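Local coordinates for neurogenic locus protein delta (Drosophila melanogaster, PDB 7ALK) that acts as a cell-surface ligand for the Notch receptor, separating neural from epidermal lineages, and is captured as its C2, DSL and first EGF domains, at residues G2-R7 with F158-D163; K9-D14 with Q150-E155; S105-A110 with R129-Q134; K173-R178 with G191-L196; P207-G212 with N222-Q227. One frame throughout, in Å; residues are numbered along the deposited sequence.

Contacts 1, 2 and 3 lie in the N-terminal C2 domain, contact 4 in the DSL domain and contact 5 in the first EGF-like domain. Contacts 1 and 2 join strands 3-12 and 153-161 at two places, their centres 23 Å apart. Contact 3 belongs to the other sheet and packs against both: Leu6 CD2 lies 3.8 Å from Val108 CG2, and Leu154 CD2 lies 3.6 Å from Leu130 CD2. From contact 1 the chain runs outward, with centres about 22 Å away at contact 4 and 47 Å away at contact 5. N-linked sugar approaches contacts 1 to 3, within about 4 Å of Tyr10 and Val132.

Contact 1. Residues G2-R7 with F158-D163; sequences GSFELR and FRVTCD
Phe4 and Val160 form the tightly packed side of this antiparallel pairing, with Phe4 CD2 against Val160 CG2. The Phe4 ring, its CG anti to the backbone N (chi1 -177°), crosses the valine at about a right angle; one ring face lies over Arg159 O, and CZ comes 3.9 Å from Phe158 CB. Leu6 CD1 adds a looser touch on Phe158 CB at 4.2 Å. Between the strands, Glu5 N donates to Arg159 O at 2.9 Å and Arg159 N returns a bond to Glu5 O, while Ser3 and Thr161 exchange a second such pair. Glu5, Arg159 and Thr161 on the other face are partly exposed, with Trp142 touching Glu5 and Arg159. Glu5 and Arg159 lie side by side there, carboxylate and guanidinium only 12° from coplanar. Arg159 NE meets Glu5 OE1 at 3.1 Å in a salt bridge, NH2 adds a weak bond to the same oxygen, and Thr161 CG2 sits over a guanidinium face. A methionine in place of Arg159 would probably leave the Glu5 carboxylate without its charged mate and freer to turn. Beyond Thr161, Cys162 is disulfide-bonded to Cys171. Phe4 and Leu6 pack on Leu47, Leu106 and Val108 of the opposing sheet, where the first and last strands of the C2-type beta sandwich pair.

Contact 2. Residues K9-D14 with Q150-E155; sequences KYFSND and QYTSLE
Strands 9-12 and 153-155 run antiparallel, 178° between their directions and 4.6 Å apart at closest approach. Ser12 N bonds Ser153 O at 2.6 Å and Ser153 N returns to Ser12 O; Glu155 N donates to Tyr10 O. Glu155 O receives Lys9 N at 2.9 Å and a weak bond from Tyr10 N, so two successive residues face one. Lys9 bends at chi3 (-62°), which brings its ammonium back to the glutamate: NZ reaches Glu155 OE2 at 3.0 Å in a salt bridge, approaching from above the carboxylate plane, while CE rests against Glu155 CG. An alanine at Glu155 would probably leave the Lys9 ammonium without its close carboxylate partner, with only a long, weak ion pair to Asp157 remaining. On the buried face, Leu154 CB lies at the edge of the Phe11 ring, 3.8 Å from CD1. Phe11 CZ reaches 3.6 Å to both Thr152 CB and CG2, and the Thr152 methyl also meets the Asn13 amide, with CG2 3.3 Å from ND2. The Thr152 hydroxyl is turned to another partner, Gln128. Phe11 and Leu154 continue onto Ala110, Ile127 and Leu130, joining this sheet to the one facing it across the sandwich core. Lys9 and Tyr10 opposite Glu155 make a classic beta bulge within the C2-type domain.

Contact 3. Residues S105-A110 with R129-Q134; sequences SLIVEA and RLLVQQ
Val132 N meets Leu106 O at 2.9 Å with an N-H...O angle of 167°, while the return bond from Leu106 N to Val132 O is bent and weak. Val108 and Leu130 exchange a pair of main-chain bonds, Val108 N to Leu130 O at 3.1 Å. Side chains alternate between two faces. On one, Val108 and Leu130 lie side by side pointing the same way, Leu130 CD1 at 3.6 Å from Val108 CB, and Leu106 CB faces Val132 CB. On the other, Ile107 CG2 touches Leu131 CD1 at 4.2 Å. Ser105 OG donates to Gln133 OE1 there in a bond modelled as very short and of doubtful length; the glutamine reaches it with an extended chain, CG anti to the backbone N (chi1 173°). Glu109 and Arg129 lie side by side on this face, probably as an ion pair, though the place of Glu109 OE2 is doubtful; Glu109 OE1 is bonded by Trp111. Strands 103-113 and 124-135 form a beta hairpin at one side of the four-stranded sheet, where strand 103-113 also bonds strand 40-48; Leu106, Val108 and Leu130 pack on Leu6 and Leu154 of the opposing sheet.

Contact 4. Residues K173-R178 with G191-L196; sequences KFCRPR and GEIICL
The DSL domain, a small disulfide-rich module related to EGF repeats, brings Lys173 and Cys175 up to the turn at Gly191 and Glu192. No hydrogen bond joins the two segments; packing and one ion pair hold them. Lys173 leaves the main chain with CG anti to the backbone N (chi1 -176°), then bends at chi2 and chi4, which carries NZ over to Glu192 OE2 at 2.9 Å. The glutamate, itself bent at chi2 (-55°), crosses the lysine at about a right angle, so the salt bridge closes where two folded chains meet at the surface. Beneath it Cys175 and Gly191 are buried. Cys175 SG lies 3.3 Å from Gly191 O and 4.2 Å from Ile193 CG1, and Lys173 CG rests 4.1 Å from Gly191 CA. A CB on Gly191 would point toward the 173-178 segment and probably crowd Lys173 CG. Cys175 is disulfide-bonded to Cys187, tying this segment to strand 183-187. That strand is the middle one of a three-stranded antiparallel sheet and pairs with strands 178-180 and 193-195, while strand 173-174 pairs separately with 166-167.

Contact 5. Residues P207-G212 with N222-Q227; sequences PKCAKG and NQCVCQ
Lys208 O receives Asn222 N at 2.5 Å, with an N-H...O angle of 162°, the one main-chain bond between these two irregular segments of the first EGF-like domain. Two of the three disulfides of the EGF fold come together beside it. Cys209 is bonded to Cys218 and Cys224 to Cys213, a pairing in which the first cysteine of the domain joins the third and the second joins the fourth; Cys226 continues the pattern with Cys235. Both cysteines in the contact hold SG beside their own backbone N and anti to the carbonyl carbon, Cys209 with chi1 -86° and Cys224 with chi1 -69°. From the two sides these torsions turn the sulfurs inward until they meet without being bonded to each other, and Cys224 SG also lies 3.5 Å from Cys209 CB. The neighbouring Ala210 is brought up to the same sulfur through its backbone, N to Cys224 SG 3.9 Å. The side chain of Asn222 likewise sets out with CG beside its backbone N. Pro207, at the start of the segment, packs on Trp199, Cys218 and Pro221, where the DSL and EGF modules meet. At the centre, Cys209 SG lies 3.4 Å from Cys224 SG and 3.2 Å from Gln223 O.

Contact 1. Residues G2-R7 with F158-D163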
# COMPACT_ATOMS: atom_id res chain seq x y z
N GLY A 2 -1.53 -3.19 7.88
CA GLY A 2 -0.62 -2.90 6.79
C GLY A 2 -1.02 -3.43 5.43
O GLY A 2 -1.92 -4.27 5.32
N SER A 3 -0.36 -2.93 4.39
CA SER A 3 -0.61 -3.36 3.02
C SER A 3 0.54 -2.90 2.14
O SER A 3 1.12 -1.83 2.36
CB SER A 3 -1.94 -2.80 2.48
OG SER A 3 -3.04 -3.32 3.21
N PHE A 4 0.87 -3.72 1.14
CA PHE A 4 1.90 -3.41 0.17
C PHE A 4 1.23 -2.85 -1.08
O PHE A 4 0.45 -3.55 -1.73
CB PHE A 4 2.73 -4.65 -0.17
CG PHE A 4 3.87 -4.39 -1.13
CD1 PHE A 4 3.65 -4.36 -2.50
CD2 PHE A 4 5.16 -4.21 -0.66
CE1 PHE A 4 4.70 -4.12 -3.38
CE2 PHE A 4 6.21 -3.98 -1.53
CZ PHE A 4 5.97 -3.94 -2.89
N GLU A 5 1.53 -1.59 -1.41
CA GLU A 5 0.94 -0.91 -2.55
C GLU A 5 1.98 -0.78 -3.66
O GLU A 5 3.08 -0.27 -3.43
CB GLU A 5 0.42 0.47 -2.16
CG GLU A 5 -0.81 0.45 -1.28
CD GLU A 5 -1.16 1.82 -0.73
OE1 GLU A 5 -0.24 2.64 -0.56
OE2 GLU A 5 -2.36 2.07 -0.47
N LEU A 6 1.62 -1.23 -4.86
CA LEU A 6 2.43 -1.04 -6.06
C LEU A 6 1.63 -0.21 -7.05
O LEU A 6 0.58 -0.66 -7.53
CB LEU A 6 2.83 -2.39 -6.68
CG LEU A 6 3.43 -2.32 -8.09
CD1 LEU A 6 4.68 -1.47 -8.10
CD2 LEU A 6 3.72 -3.71 -8.62
N ARG A 7 2.11 0.99 -7.34
CA ARG A 7 1.42 1.93 -8.22
C ARG A 7 2.19 2.03 -9.54
O ARG A 7 3.28 2.60 -9.59
CB ARG A 7 1.29 3.30 -7.56
CG ARG A 7 0.70 4.36 -8.48
CD ARG A 7 0.48 5.67 -7.74
NE ARG A 7 1.72 6.24 -7.23
CZ ARG A 7 1.79 7.29 -6.43
NH1 ARG A 7 0.71 7.92 -6.02
NH2 ARG A 7 2.99 7.72 -6.03
N PHE A 158 6.43 1.86 -5.17
CA PHE A 158 6.05 0.80 -4.25
C PHE A 158 6.37 1.22 -2.83
O PHE A 158 7.35 1.93 -2.58
CB PHE A 158 6.76 -0.53 -4.58
CG PHE A 158 8.26 -0.45 -4.52
CD1 PHE A 158 8.99 0.03 -5.59
CD2 PHE A 158 8.94 -0.85 -3.38
CE1 PHE A 158 10.37 0.10 -5.54
CE2 PHE A 158 10.32 -0.78 -3.32
CZ PHE A 158 11.04 -0.31 -4.40
N ARG A 159 5.53 0.78 -1.89
CA ARG A 159 5.73 1.08 -0.48
C ARG A 159 4.87 0.14 0.36
O ARG A 159 3.99 -0.56 -0.16
CB ARG A 159 5.38 2.54 -0.16
CG ARG A 159 3.88 2.81 -0.15
CD ARG A 159 3.58 4.25 0.21
NE ARG A 159 2.15 4.49 0.30
CZ ARG A 159 1.60 5.68 0.52
NH1 ARG A 159 2.34 6.76 0.68
NH2 ARG A 159 0.28 5.78 0.58
N VAL A 160 5.15 0.13 1.66
CA VAL A 160 4.34 -0.57 2.65
C VAL A 160 3.92 0.43 3.71
O VAL A 160 4.76 1.15 4.25
CB VAL A 160 5.10 -1.75 3.29
CG1 VAL A 160 4.13 -2.65 4.05
CG2 VAL A 160 5.85 -2.54 2.25
N THR A 161 2.62 0.48 4.00
CA THR A 161 2.08 1.38 5.01
C THR A 161 1.12 0.61 5.90
O THR A 161 0.43 -0.31 5.46
CB THR A 161 1.36 2.58 4.38
OG1 THR A 161 0.37 2.11 3.45
CG2 THR A 161 2.34 3.48 3.65
N CYS A 162 1.07 1.00 7.17
CA CYS A 162 0.20 0.34 8.13
C CYS A 162 -1.25 0.77 7.92
O CYS A 162 -1.54 1.87 7.43
CB CYS A 162 0.63 0.66 9.56
SG CYS A 162 2.33 0.20 10.00
N ASP A 163 -2.17 -0.12 8.29
CA ASP A 163 -3.58 0.19 8.22
C ASP A 163 -3.96 1.21 9.30
O ASP A 163 -3.15 1.57 10.16
CB ASP A 163 -4.43 -1.07 8.37
CG ASP A 163 -4.41 -1.94 7.12
OD1 ASP A 163 -3.79 -1.53 6.12
OD2 ASP A 163 -5.03 -3.02 7.15

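Contact 2. Residues K9-D14 with Q150-E155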
# COMPACT_ATOMS: atom_id res chain seq x y z
N LYS A 9 2.96 3.59 -13.09
CA LYS A 9 2.87 4.95 -13.61
C LYS A 9 2.89 4.99 -15.14
O LYS A 9 1.91 5.42 -15.75
CB LYS A 9 3.99 5.82 -13.03
CG LYS A 9 3.96 5.93 -11.52
CD LYS A 9 4.77 7.12 -11.02
CE LYS A 9 6.24 6.99 -11.40
NZ LYS A 9 7.04 8.15 -10.93
N TYR A 10 3.98 4.55 -15.77
CA TYR A 10 4.11 4.65 -17.21
C TYR A 10 4.78 3.41 -17.77
O TYR A 10 5.84 3.00 -17.27
CB TYR A 10 4.90 5.90 -17.61
CG TYR A 10 4.73 6.30 -19.06
CD1 TYR A 10 3.69 7.13 -19.45
CD2 TYR A 10 5.61 5.85 -20.03
CE1 TYR A 10 3.53 7.51 -20.77
CE2 TYR A 10 5.46 6.22 -21.36
CZ TYR A 10 4.41 7.05 -21.72
OH TYR A 10 4.26 7.42 -23.04
N PHE A 11 4.18 2.82 -18.80
CA PHE A 11 4.80 1.77 -19.59
C PHE A 11 5.06 2.32 -20.98
O PHE A 11 4.15 2.87 -21.62
CB PHE A 11 3.91 0.53 -19.66
CG PHE A 11 4.54 -0.63 -20.39
CD1 PHE A 11 5.54 -1.37 -19.79
CD2 PHE A 11 4.14 -0.96 -21.67
CE1 PHE A 11 6.13 -2.43 -20.46
CE2 PHE A 11 4.72 -2.02 -22.34
CZ PHE A 11 5.72 -2.76 -21.73
N SER A 12 6.30 2.19 -21.45
CA SER A 12 6.74 2.80 -22.70
C SER A 12 7.04 1.72 -23.72
O SER A 12 7.85 0.83 -23.47
CB SER A 12 7.97 3.68 -22.46
OG SER A 12 8.33 4.38 -23.64
N ASN A 13 6.38 1.81 -24.88
CA ASN A 13 6.62 0.88 -25.98
C ASN A 13 6.04 1.45 -27.27
O ASN A 13 5.05 0.93 -27.79
CB ASN A 13 6.03 -0.49 -25.67
CG ASN A 13 6.32 -1.51 -26.76
OD1 ASN A 13 5.40 -2.17 -27.26
ND2 ASN A 13 7.58 -1.63 -27.15
N ASP A 14 6.66 2.51 -27.80
CA ASP A 14 6.12 3.19 -28.98
C ASP A 14 6.21 2.33 -30.23
O ASP A 14 5.48 2.59 -31.19
CB ASP A 14 6.86 4.51 -29.20
CG ASP A 14 6.75 5.45 -28.02
OD1 ASP A 14 5.72 5.40 -27.31
OD2 ASP A 14 7.69 6.24 -27.80
N GLN A 150 15.08 -3.96 -23.74
CA GLN A 150 15.61 -3.59 -25.04
C GLN A 150 14.73 -2.56 -25.74
O GLN A 150 15.23 -1.64 -26.39
CB GLN A 150 15.77 -4.84 -25.91
CG GLN A 150 16.46 -4.59 -27.24
CD GLN A 150 17.97 -4.44 -27.10
OE1 GLN A 150 18.55 -4.80 -26.08
NE2 GLN A 150 18.60 -3.90 -28.14
N TYR A 151 13.41 -2.70 -25.61
CA TYR A 151 12.46 -1.78 -26.23
C TYR A 151 11.50 -1.13 -25.25
O TYR A 151 11.07 -0.00 -25.49
CB TYR A 151 11.63 -2.51 -27.31
CG TYR A 151 12.45 -3.14 -28.41
CD1 TYR A 151 13.02 -2.37 -29.41
CD2 TYR A 151 12.64 -4.52 -28.45
CE1 TYR A 151 13.76 -2.95 -30.42
CE2 TYR A 151 13.38 -5.11 -29.45
CZ TYR A 151 13.94 -4.32 -30.44
OH TYR A 151 14.68 -4.90 -31.44
N THR A 152 11.15 -1.81 -24.16
CA THR A 152 10.10 -1.36 -23.27
C THR A 152 10.67 -0.81 -21.97
O THR A 152 11.79 -1.12 -21.57
CB THR A 152 9.12 -2.50 -22.96
OG1 THR A 152 9.84 -3.63 -22.45
CG2 THR A 152 8.37 -2.90 -24.21
N SER A 153 9.87 0.02 -21.30
CA SER A 153 10.24 0.63 -20.03
C SER A 153 8.99 0.75 -19.17
O SER A 153 7.95 1.22 -19.64
CB SER A 153 10.87 2.01 -20.24
OG SER A 153 11.05 2.68 -19.01
N LEU A 154 9.09 0.32 -17.92
CA LEU A 154 7.98 0.36 -16.97
C LEU A 154 8.41 1.13 -15.73
O LEU A 154 9.42 0.79 -15.10
CB LEU A 154 7.53 -1.05 -16.59
CG LEU A 154 6.43 -1.13 -15.53
CD1 LEU A 154 5.22 -0.30 -15.94
CD2 LEU A 154 6.03 -2.57 -15.28
N GLU A 155 7.65 2.16 -15.38
CA GLU A 155 7.92 2.99 -14.22
C GLU A 155 6.84 2.75 -13.17
O GLU A 155 5.65 2.66 -13.49
CB GLU A 155 7.97 4.47 -14.61
CG GLU A 155 8.55 5.38 -13.54
CD GLU A 155 8.73 6.80 -14.03
OE1 GLU A 155 8.62 7.03 -15.25
OE2 GLU A 155 8.99 7.69 -13.18

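Contact 3. Residues S105-A110 with R129-Q134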
# COMPACT_ATOMS: atom_id res chain seq x y z
N SER A 105 9.74 -10.20 -2.31
CA SER A 105 10.10 -10.53 -3.68
C SER A 105 8.90 -10.26 -4.57
O SER A 105 7.76 -10.57 -4.20
CB SER A 105 10.54 -11.99 -3.81
OG SER A 105 11.25 -12.20 -5.02
N LEU A 106 9.15 -9.68 -5.75
CA LEU A 106 8.07 -9.18 -6.59
C LEU A 106 8.35 -9.49 -8.05
O LEU A 106 9.49 -9.35 -8.52
CB LEU A 106 7.90 -7.67 -6.40
CG LEU A 106 6.86 -6.94 -7.26
CD1 LEU A 106 5.46 -7.28 -6.80
CD2 LEU A 106 7.10 -5.44 -7.21
N ILE A 107 7.31 -9.92 -8.76
CA ILE A 107 7.37 -10.16 -10.20
C ILE A 107 6.30 -9.31 -10.87
O ILE A 107 5.14 -9.33 -10.45
CB ILE A 107 7.17 -11.65 -10.55
CG1 ILE A 107 7.85 -12.55 -9.51
CG2 ILE A 107 7.70 -11.95 -11.94
CD1 ILE A 107 7.40 -13.99 -9.58
N VAL A 108 6.70 -8.57 -11.90
CA VAL A 108 5.78 -7.75 -12.68
C VAL A 108 6.01 -8.04 -14.15
O VAL A 108 7.12 -7.84 -14.66
CB VAL A 108 5.96 -6.25 -12.39
CG1 VAL A 108 5.03 -5.43 -13.28
CG2 VAL A 108 5.69 -5.95 -10.92
N GLU A 109 4.97 -8.51 -14.83
CA GLU A 109 5.05 -8.87 -16.24
C GLU A 109 4.10 -7.98 -17.04
O GLU A 109 2.95 -7.77 -16.63
CB GLU A 109 4.68 -10.34 -16.47
CG GLU A 109 5.63 -11.34 -15.83
CD GLU A 109 5.09 -12.75 -15.90
OE1 GLU A 109 3.85 -12.92 -15.94
OE2 GLU A 109 5.90 -13.70 -15.90
N ALA A 110 4.58 -7.46 -18.16
CA ALA A 110 3.75 -6.76 -19.13
C ALA A 110 3.47 -7.70 -20.30
O ALA A 110 4.40 -8.26 -20.88
CB ALA A 110 4.43 -5.48 -19.62
N ARG A 129 9.44 -8.63 -18.47
CA ARG A 129 9.38 -9.21 -17.13
C ARG A 129 10.44 -8.56 -16.26
O ARG A 129 11.59 -8.42 -16.68
CB ARG A 129 9.59 -10.73 -17.18
CG ARG A 129 9.59 -11.39 -15.81
CD ARG A 129 10.13 -12.81 -15.90
NE ARG A 129 9.41 -13.59 -16.91
CZ ARG A 129 8.49 -14.49 -16.63
NH1 ARG A 129 8.15 -14.78 -15.39
NH2 ARG A 129 7.89 -15.13 -17.63
N LEU A 130 10.06 -8.17 -15.05
CA LEU A 130 10.98 -7.56 -14.10
C LEU A 130 10.82 -8.22 -12.74
O LEU A 130 9.72 -8.61 -12.34
CB LEU A 130 10.77 -6.04 -13.99
CG LEU A 130 9.43 -5.51 -13.48
CD1 LEU A 130 9.45 -5.27 -11.98
CD2 LEU A 130 9.07 -4.23 -14.22
N LEU A 131 11.94 -8.33 -12.02
CA LEU A 131 11.98 -8.91 -10.69
C LEU A 131 12.57 -7.90 -9.72
O LEU A 131 13.64 -7.34 -9.97
CB LEU A 131 12.81 -10.21 -10.66
CG LEU A 131 12.17 -11.53 -11.11
CD1 LEU A 131 11.79 -11.51 -12.59
CD2 LEU A 131 13.11 -12.70 -10.81
N VAL A 132 11.87 -7.67 -8.60
CA VAL A 132 12.32 -6.75 -7.56
C VAL A 132 12.30 -7.51 -6.24
O VAL A 132 11.22 -7.87 -5.74
CB VAL A 132 11.44 -5.49 -7.48
CG1 VAL A 132 12.01 -4.52 -6.46
CG2 VAL A 132 11.33 -4.84 -8.84
N GLN A 133 13.48 -7.75 -5.67
CA GLN A 133 13.62 -8.53 -4.44
C GLN A 133 14.60 -7.79 -3.54
O GLN A 133 15.81 -7.83 -3.78
CB GLN A 133 14.09 -9.95 -4.75
CG GLN A 133 14.43 -10.79 -3.53
CD GLN A 133 14.44 -12.28 -3.83
OE1 GLN A 133 13.58 -12.79 -4.54
NE2 GLN A 133 15.44 -12.98 -3.30
N GLN A 134 14.09 -7.12 -2.51
CA GLN A 134 14.92 -6.26 -1.68
C GLN A 134 14.28 -6.12 -0.30
O GLN A 134 13.20 -6.65 -0.04
CB GLN A 134 15.12 -4.89 -2.34
CG GLN A 134 13.86 -4.05 -2.42
CD GLN A 134 14.11 -2.65 -2.92
OE1 GLN A 134 13.73 -1.67 -2.27
NE2 GLN A 134 14.76 -2.54 -4.07

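Contact 4. Residues K173-R178 with G191-L196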
# COMPACT_ATOMS: atom_id res chain seq x y z
N LYS A 173 0.94 -3.53 16.28
CA LYS A 173 0.44 -2.98 17.54
C LYS A 173 -0.77 -2.10 17.27
O LYS A 173 -0.67 -1.09 16.56
CB LYS A 173 1.55 -2.19 18.24
CG LYS A 173 1.15 -1.66 19.61
CD LYS A 173 0.63 -2.78 20.50
CE LYS A 173 0.22 -2.25 21.86
NZ LYS A 173 1.36 -1.59 22.56
N PHE A 174 -1.91 -2.47 17.84
CA PHE A 174 -3.15 -1.74 17.64
C PHE A 174 -3.27 -0.60 18.64
O PHE A 174 -2.88 -0.74 19.81
CB PHE A 174 -4.36 -2.67 17.76
CG PHE A 174 -5.69 -1.97 17.69
CD1 PHE A 174 -6.27 -1.68 16.47
CD2 PHE A 174 -6.35 -1.60 18.85
CE1 PHE A 174 -7.49 -1.04 16.40
CE2 PHE A 174 -7.57 -0.95 18.78
CZ PHE A 174 -8.14 -0.67 17.55
N CYS A 175 -3.82 0.52 18.18
CA CYS A 175 -4.03 1.69 19.03
C CYS A 175 -5.04 2.61 18.36
O CYS A 175 -4.87 2.97 17.20
CB CYS A 175 -2.71 2.44 19.28
SG CYS A 175 -2.76 3.62 20.64
N ARG A 176 -6.08 2.98 19.10
CA ARG A 176 -7.06 3.93 18.61
C ARG A 176 -7.18 5.08 19.61
O ARG A 176 -7.36 4.83 20.82
CB ARG A 176 -8.44 3.28 18.40
CG ARG A 176 -9.42 4.17 17.65
CD ARG A 176 -10.86 3.68 17.76
NE ARG A 176 -11.05 2.35 17.20
CZ ARG A 176 -11.11 1.24 17.92
NH1 ARG A 176 -10.98 1.26 19.24
NH2 ARG A 176 -11.31 0.08 17.30
N PRO A 177 -7.08 6.33 19.17
CA PRO A 177 -7.34 7.45 20.07
C PRO A 177 -8.79 7.44 20.53
O PRO A 177 -9.68 6.91 19.85
CB PRO A 177 -7.03 8.68 19.22
CG PRO A 177 -6.16 8.18 18.10
CD PRO A 177 -6.62 6.78 17.84
N ARG A 178 -9.03 8.04 21.69
CA ARG A 178 -10.37 8.07 22.26
C ARG A 178 -10.53 9.35 23.06
O ARG A 178 -9.57 9.86 23.65
CB ARG A 178 -10.63 6.84 23.14
CG ARG A 178 -12.09 6.68 23.56
CD ARG A 178 -12.27 5.52 24.52
NE ARG A 178 -12.68 4.30 23.84
CZ ARG A 178 -13.93 3.90 23.69
NH1 ARG A 178 -14.94 4.62 24.15
NH2 ARG A 178 -14.19 2.75 23.07
N GLY A 191 2.66 2.91 19.12
CA GLY A 191 1.33 2.45 19.47
C GLY A 191 0.96 2.53 20.94
O GLY A 191 -0.00 1.86 21.34
N GLU A 192 1.67 3.32 21.74
CA GLU A 192 1.38 3.43 23.16
C GLU A 192 0.36 4.53 23.43
O GLU A 192 0.34 5.56 22.75
CB GLU A 192 2.66 3.71 23.95
CG GLU A 192 3.65 2.56 23.93
CD GLU A 192 3.04 1.26 24.41
OE1 GLU A 192 2.26 1.29 25.39
OE2 GLU A 192 3.33 0.20 23.81
N ILE A 193 -0.50 4.30 24.42
CA ILE A 193 -1.55 5.23 24.77
C ILE A 193 -0.96 6.43 25.49
O ILE A 193 -0.66 6.38 26.69
CB ILE A 193 -2.63 4.54 25.64
CG1 ILE A 193 -3.34 3.45 24.84
CG2 ILE A 193 -3.64 5.55 26.15
CD1 ILE A 193 -4.39 2.70 25.63
N ILE A 194 -0.76 7.52 24.76
CA ILE A 194 -0.35 8.79 25.35
C ILE A 194 -1.61 9.59 25.65
O ILE A 194 -2.43 9.84 24.76
CB ILE A 194 0.59 9.57 24.42
CG1 ILE A 194 1.85 8.75 24.12
CG2 ILE A 194 0.96 10.91 25.03
CD1 ILE A 194 2.64 8.39 25.36
N CYS A 195 -1.77 9.98 26.91
CA CYS A 195 -3.03 10.54 27.38
C CYS A 195 -3.04 12.06 27.29
O CYS A 195 -1.99 12.71 27.31
CB CYS A 195 -3.29 10.10 28.81
SG CYS A 195 -3.34 8.32 29.00
N LEU A 196 -4.24 12.61 27.18
CA LEU A 196 -4.41 14.05 27.15
C LEU A 196 -4.05 14.66 28.50
O LEU A 196 -4.02 13.99 29.53
CB LEU A 196 -5.85 14.41 26.77
CG LEU A 196 -6.29 13.99 25.37
CD1 LEU A 196 -7.79 14.17 25.20
CD2 LEU A 196 -5.53 14.78 24.31

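Contact 5. Residues P207-G212 with N222-Q227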
# COMPACT_ATOMS: atom_id res chain seq x y z
N PRO A 207 -9.88 11.83 35.70
CA PRO A 207 -9.34 13.19 35.56
C PRO A 207 -8.31 13.49 36.63
O PRO A 207 -8.13 12.75 37.60
CB PRO A 207 -10.58 14.08 35.73
CG PRO A 207 -11.77 13.15 35.73
CD PRO A 207 -11.25 11.84 36.22
N LYS A 208 -7.61 14.61 36.45
CA LYS A 208 -6.63 15.10 37.40
C LYS A 208 -7.12 16.43 37.96
O LYS A 208 -7.26 17.41 37.21
CB LYS A 208 -5.25 15.26 36.76
CG LYS A 208 -4.57 13.94 36.43
CD LYS A 208 -3.11 14.14 36.05
CE LYS A 208 -2.32 14.75 37.20
NZ LYS A 208 -0.88 14.89 36.87
N CYS A 209 -7.38 16.47 39.26
CA CYS A 209 -7.91 17.66 39.91
C CYS A 209 -6.82 18.72 40.05
O CYS A 209 -5.68 18.56 39.61
CB CYS A 209 -8.50 17.30 41.26
SG CYS A 209 -10.22 16.73 41.23
N ALA A 210 -7.18 19.83 40.69
CA ALA A 210 -6.26 20.93 40.90
C ALA A 210 -5.35 20.65 42.09
O ALA A 210 -5.48 19.64 42.79
CB ALA A 210 -7.03 22.24 41.09
N LYS A 211 -4.41 21.57 42.34
CA LYS A 211 -3.46 21.42 43.43
C LYS A 211 -4.15 21.44 44.78
O LYS A 211 -4.46 22.50 45.32
CB LYS A 211 -2.40 22.54 43.37
CG LYS A 211 -0.97 22.04 43.51
CD LYS A 211 -0.52 21.29 42.27
CE LYS A 211 0.91 20.80 42.43
NZ LYS A 211 1.04 19.81 43.53
N GLY A 212 -4.41 20.25 45.33
CA GLY A 212 -5.04 20.13 46.63
C GLY A 212 -6.33 19.35 46.59
O GLY A 212 -6.33 18.14 46.34
N ASN A 222 -8.67 19.34 36.36
CA ASN A 222 -8.38 20.65 36.94
C ASN A 222 -9.66 21.38 37.34
O ASN A 222 -9.93 22.51 36.93
CB ASN A 222 -7.53 21.49 35.97
CG ASN A 222 -6.11 20.98 35.85
OD1 ASN A 222 -5.60 20.30 36.74
ND2 ASN A 222 -5.46 21.30 34.73
N GLN A 223 -10.45 20.70 38.18
CA GLN A 223 -11.66 21.27 38.76
C GLN A 223 -12.06 20.39 39.93
O GLN A 223 -11.72 19.20 39.97
CB GLN A 223 -12.80 21.35 37.74
CG GLN A 223 -13.61 20.07 37.62
CD GLN A 223 -14.75 20.19 36.63
OE1 GLN A 223 -15.60 19.30 36.54
NE2 GLN A 223 -14.77 21.28 35.87
N CYS A 224 -12.78 20.98 40.89
CA CYS A 224 -13.11 20.28 42.12
C CYS A 224 -14.50 20.70 42.58
O CYS A 224 -14.73 21.87 42.88
CB CYS A 224 -12.06 20.55 43.20
SG CYS A 224 -10.49 19.76 42.80
N VAL A 225 -15.42 19.74 42.63
CA VAL A 225 -16.80 19.99 43.02
C VAL A 225 -16.92 19.76 44.52
O VAL A 225 -16.61 18.67 45.02
CB VAL A 225 -17.77 19.08 42.24
CG1 VAL A 225 -19.20 19.32 42.69
CG2 VAL A 225 -17.63 19.33 40.74
N CYS A 226 -17.38 20.78 45.24
CA CYS A 226 -17.48 20.71 46.69
C CYS A 226 -18.71 19.93 47.12
O CYS A 226 -19.72 19.87 46.41
CB CYS A 226 -17.52 22.12 47.29
SG CYS A 226 -16.19 23.20 46.73
N GLN A 227 -18.63 19.34 48.31
CA GLN A 227 -19.73 18.61 48.91
C GLN A 227 -20.41 19.50 49.95
O GLN A 227 -20.10 20.69 50.10
CB GLN A 227 -19.24 17.29 49.50
CG GLN A 227 -18.70 16.31 48.47
CD GLN A 227 -18.47 14.93 49.04
OE1 GLN A 227 -18.63 14.70 50.24
NE2 GLN A 227 -18.08 13.99 48.18